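Local coordinates for cell surface protein (Faecalibacterium prausnitzii A2-165, PDB 4GT6), which is of unknown function but, as a leucine-rich repeat protein of the bacterial cell surface, probably binds other proteins, at residues I236-P239 and S240-D244. Sequence-based numbering, arbitrary orientation.
Sequences IRYP and SQRED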
ATOM      1  N   ILE A 236       2.583  -8.154 -11.659  1.00 14.14           N
ATOM      2  CA  ILE A 236       2.576  -7.271 -10.496  1.00 14.06           C
ATOM      3  C   ILE A 236       1.818  -7.851  -9.288  1.00 17.67           C
ATOM      4  O   ILE A 236       2.198  -7.521  -8.159  1.00 16.60           O
ATOM      5  CB  ILE A 236       2.123  -5.834 -10.867  1.00 18.16           C
ATOM      6  CG1 ILE A 236       0.642  -5.736 -11.244  1.00 20.02           C
ATOM      7  CG2 ILE A 236       3.081  -5.176 -11.971  1.00 17.51           C
ATOM      8  CD1 ILE A 236       0.170  -4.294 -11.454  1.00 27.16           C
ATOM      9  N   ARG A 237       0.799  -8.729  -9.486  1.00 14.37           N
ATOM     10  CA  ARG A 237       0.095  -9.294  -8.337  1.00 14.11           C
ATOM     11  C   ARG A 237      -0.492 -10.677  -8.635  1.00 17.50           C
ATOM     12  O   ARG A 237      -1.414 -10.820  -9.446  1.00 16.49           O
ATOM     13  CB  ARG A 237      -1.035  -8.345  -7.842  1.00 13.46           C
ATOM     14  CG  ARG A 237      -1.806  -8.828  -6.619  1.00 15.36           C
ATOM     15  CD  ARG A 237      -0.992  -8.702  -5.323  1.00 15.26           C
ATOM     16  NE  ARG A 237      -0.289  -9.952  -4.992  1.00 14.36           N
ATOM     17  CZ  ARG A 237       0.482 -10.116  -3.922  1.00 19.58           C
ATOM     18  NH1 ARG A 237       0.741  -9.091  -3.115  1.00 13.99           N
ATOM     19  NH2 ARG A 237       1.003 -11.309  -3.646  1.00 16.03           N
ATOM     20  N   TYR A 238       0.066 -11.685  -7.965  1.00 13.91           N
ATOM     21  CA  TYR A 238      -0.456 -13.050  -7.960  1.00 13.52           C
ATOM     22  C   TYR A 238      -1.316 -13.150  -6.691  1.00 16.68           C
ATOM     23  O   TYR A 238      -0.834 -12.758  -5.631  1.00 17.32           O
ATOM     24  CB  TYR A 238       0.680 -14.069  -7.981  1.00 14.05           C
ATOM     25  CG  TYR A 238       0.190 -15.503  -8.031  1.00 15.56           C
ATOM     26  CD1 TYR A 238      -0.104 -16.203  -6.859  1.00 17.63           C
ATOM     27  CD2 TYR A 238       0.084 -16.179  -9.241  1.00 16.72           C
ATOM     28  CE1 TYR A 238      -0.553 -17.523  -6.901  1.00 19.17           C
ATOM     29  CE2 TYR A 238      -0.336 -17.509  -9.294  1.00 18.05           C
ATOM     30  CZ  TYR A 238      -0.652 -18.175  -8.120  1.00 22.23           C
ATOM     31  OH  TYR A 238      -1.082 -19.475  -8.178  1.00 20.18           O
ATOM     32  N   PRO A 239      -2.575 -13.639  -6.753  1.00 16.38           N
ATOM     33  CA  PRO A 239      -3.434 -13.608  -5.547  1.00 16.52           C
ATOM     34  C   PRO A 239      -2.937 -14.572  -4.475  1.00 19.79           C
ATOM     35  O   PRO A 239      -2.756 -15.747  -4.757  1.00 18.68           O
ATOM     36  CB  PRO A 239      -4.844 -13.970  -6.064  1.00 18.56           C
ATOM     37  CG  PRO A 239      -4.695 -14.348  -7.489  1.00 23.22           C
ATOM     38  CD  PRO A 239      -3.281 -14.162  -7.942  1.00 18.11           C
ATOM     39  N   SER A 240      -2.628 -14.051  -3.273  1.00 16.11           N
ATOM     40  CA  SER A 240      -2.030 -14.856  -2.195  1.00 16.18           C
ATOM     41  C   SER A 240      -2.875 -16.058  -1.767  1.00 19.78           C
ATOM     42  O   SER A 240      -2.316 -17.051  -1.313  1.00 19.49           O
ATOM     43  CB  SER A 240      -1.761 -13.984  -0.972  1.00 18.47           C
ATOM     44  OG  SER A 240      -0.703 -13.079  -1.252  1.00 24.36           O
ATOM     45  N   GLN A 241      -4.204 -15.972  -1.910  1.00 16.63           N
ATOM     46  CA  GLN A 241      -5.092 -17.064  -1.520  1.00 17.67           C
ATOM     47  C   GLN A 241      -5.428 -18.009  -2.682  1.00 22.88           C
ATOM     48  O   GLN A 241      -6.194 -18.961  -2.488  1.00 22.75           O
ATOM     49  CB  GLN A 241      -6.369 -16.511  -0.853  1.00 19.00           C
ATOM     50  CG  GLN A 241      -6.079 -15.884   0.515  1.00 19.59           C
ATOM     51  CD  GLN A 241      -5.572 -16.894   1.520  1.00 28.12           C
ATOM     52  OE1 GLN A 241      -6.056 -18.020   1.607  1.00 26.08           O
ATOM     53  NE2 GLN A 241      -4.596 -16.518   2.306  1.00 26.21           N
ATOM     54  N   ARG A 242      -4.797 -17.823  -3.855  1.00 20.31           N
ATOM     55  CA  ARG A 242      -5.007 -18.741  -4.993  1.00 19.96           C
ATOM     56  C   ARG A 242      -4.514 -20.140  -4.592  1.00 22.56           C
ATOM     57  O   ARG A 242      -3.367 -20.302  -4.162  1.00 23.12           O
ATOM     58  CB  ARG A 242      -4.291 -18.210  -6.230  1.00 19.15           C
ATOM     59  CG  ARG A 242      -4.535 -19.053  -7.443  1.00 24.89           C
ATOM     60  CD  ARG A 242      -4.173 -18.263  -8.659  1.00 18.01           C
ATOM     61  NE  ARG A 242      -4.195 -19.128  -9.837  1.00 23.74           N
ATOM     62  CZ  ARG A 242      -4.092 -18.663 -11.070  1.00 31.56           C
ATOM     63  NH1 ARG A 242      -3.939 -17.365 -11.283  1.00 25.72           N
ATOM     64  NH2 ARG A 242      -4.154 -19.491 -12.103  1.00 26.04           N
ATOM     65  N   GLU A 243      -5.379 -21.148  -4.725  1.00 19.98           N
ATOM     66  CA  GLU A 243      -5.075 -22.489  -4.208  1.00 20.27           C
ATOM     67  C   GLU A 243      -4.230 -23.416  -5.100  1.00 24.05           C
ATOM     68  O   GLU A 243      -3.829 -24.485  -4.634  1.00 21.92           O
ATOM     69  CB  GLU A 243      -6.379 -23.200  -3.829  1.00 22.41           C
ATOM     70  CG  GLU A 243      -7.072 -22.482  -2.675  1.00 27.98           C
ATOM     71  CD  GLU A 243      -8.303 -23.145  -2.088  1.00 47.69           C
ATOM     72  OE1 GLU A 243      -8.455 -24.378  -2.244  1.00 42.16           O
ATOM     73  OE2 GLU A 243      -9.069 -22.442  -1.392  1.00 42.27           O
ATOM     74  N   ASP A 244      -3.940 -23.035  -6.349  1.00 20.71           N
ATOM     75  CA  ASP A 244      -3.160 -23.918  -7.235  1.00 20.87           C
ATOM     76  C   ASP A 244      -1.766 -24.211  -6.683  1.00 23.51           C
ATOM     77  O   ASP A 244      -1.036 -23.282  -6.357  1.00 22.29           O
ATOM     78  CB  ASP A 244      -3.035 -23.302  -8.636  1.00 22.87           C
ATOM     79  CG  ASP A 244      -4.393 -23.011  -9.234  1.00 35.13           C
ATOM     80  OD1 ASP A 244      -5.061 -23.970  -9.679  1.00 40.38           O
ATOM     81  OD2 ASP A 244      -4.856 -21.874  -9.103  1.00 33.60           O
TER
HETATM   82  O   HOH W   1      -1.245 -20.685  -5.847  1.00 19.39           O
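Arg-237 and Ser-240 come together where strand 233-237 gives way to loop, NH2 lying 3.4 Å from OG at an angle too poor for a hydrogen bond. Both are tied to Asp-262: its carboxylate forms a salt bridge with Arg-237 NH1, and its backbone O is hydrogen-bonded to Ser-240 OG, a job for which a short hydroxyl side chain is enough. The arginine chain, bent at chi2 and chi3, curls back to the backbone of the next residue, and NE (2.9 Å) and NH2 both donate to Tyr-238 O, which lies close to the guanidinium plane. An arginine suits this buried place because its several N-H groups can serve a carboxylate and a carbonyl together. With Ile-236 it forms a classic beta bulge opposite Leu-224, at the end of a strand of this leucine-rich repeat domain. At Tyr-238, CG stands anti to the backbone N (chi1 -178°), and the ring crosses the Arg-242 chain at about a right angle. Arg-242 CD sits 3.4 Å from Tyr-238 OH, and the guanidinium lies 12° from parallel to the ring, with CE2 over one of its faces. Tyrosine adds to this flat surface a hydroxyl that meets a water in the ring plane, 2.6 Å from OH and within hydrogen-bonding distance of the backbone O atoms of Arg-242 and Asp-244. Pro-239 opens a type I beta turn closed by Arg-242 N donating to Pro-239 O (3.0 Å, 161°); the turn uses only the carbonyl of its first residue, so proline's missing N-H costs that bond nothing, and its CD packs on a face of the Tyr-238 ring. Long and extended from CG to NE, Arg-242 can cross the tyrosine and still form a salt bridge to Asp-244 OD2 (2.9 Å) and reach Asp-221 O with NH1; an alanine here would probably leave the Asp-244 carboxylate without this cationic mate and uncover part of the tyrosine ring.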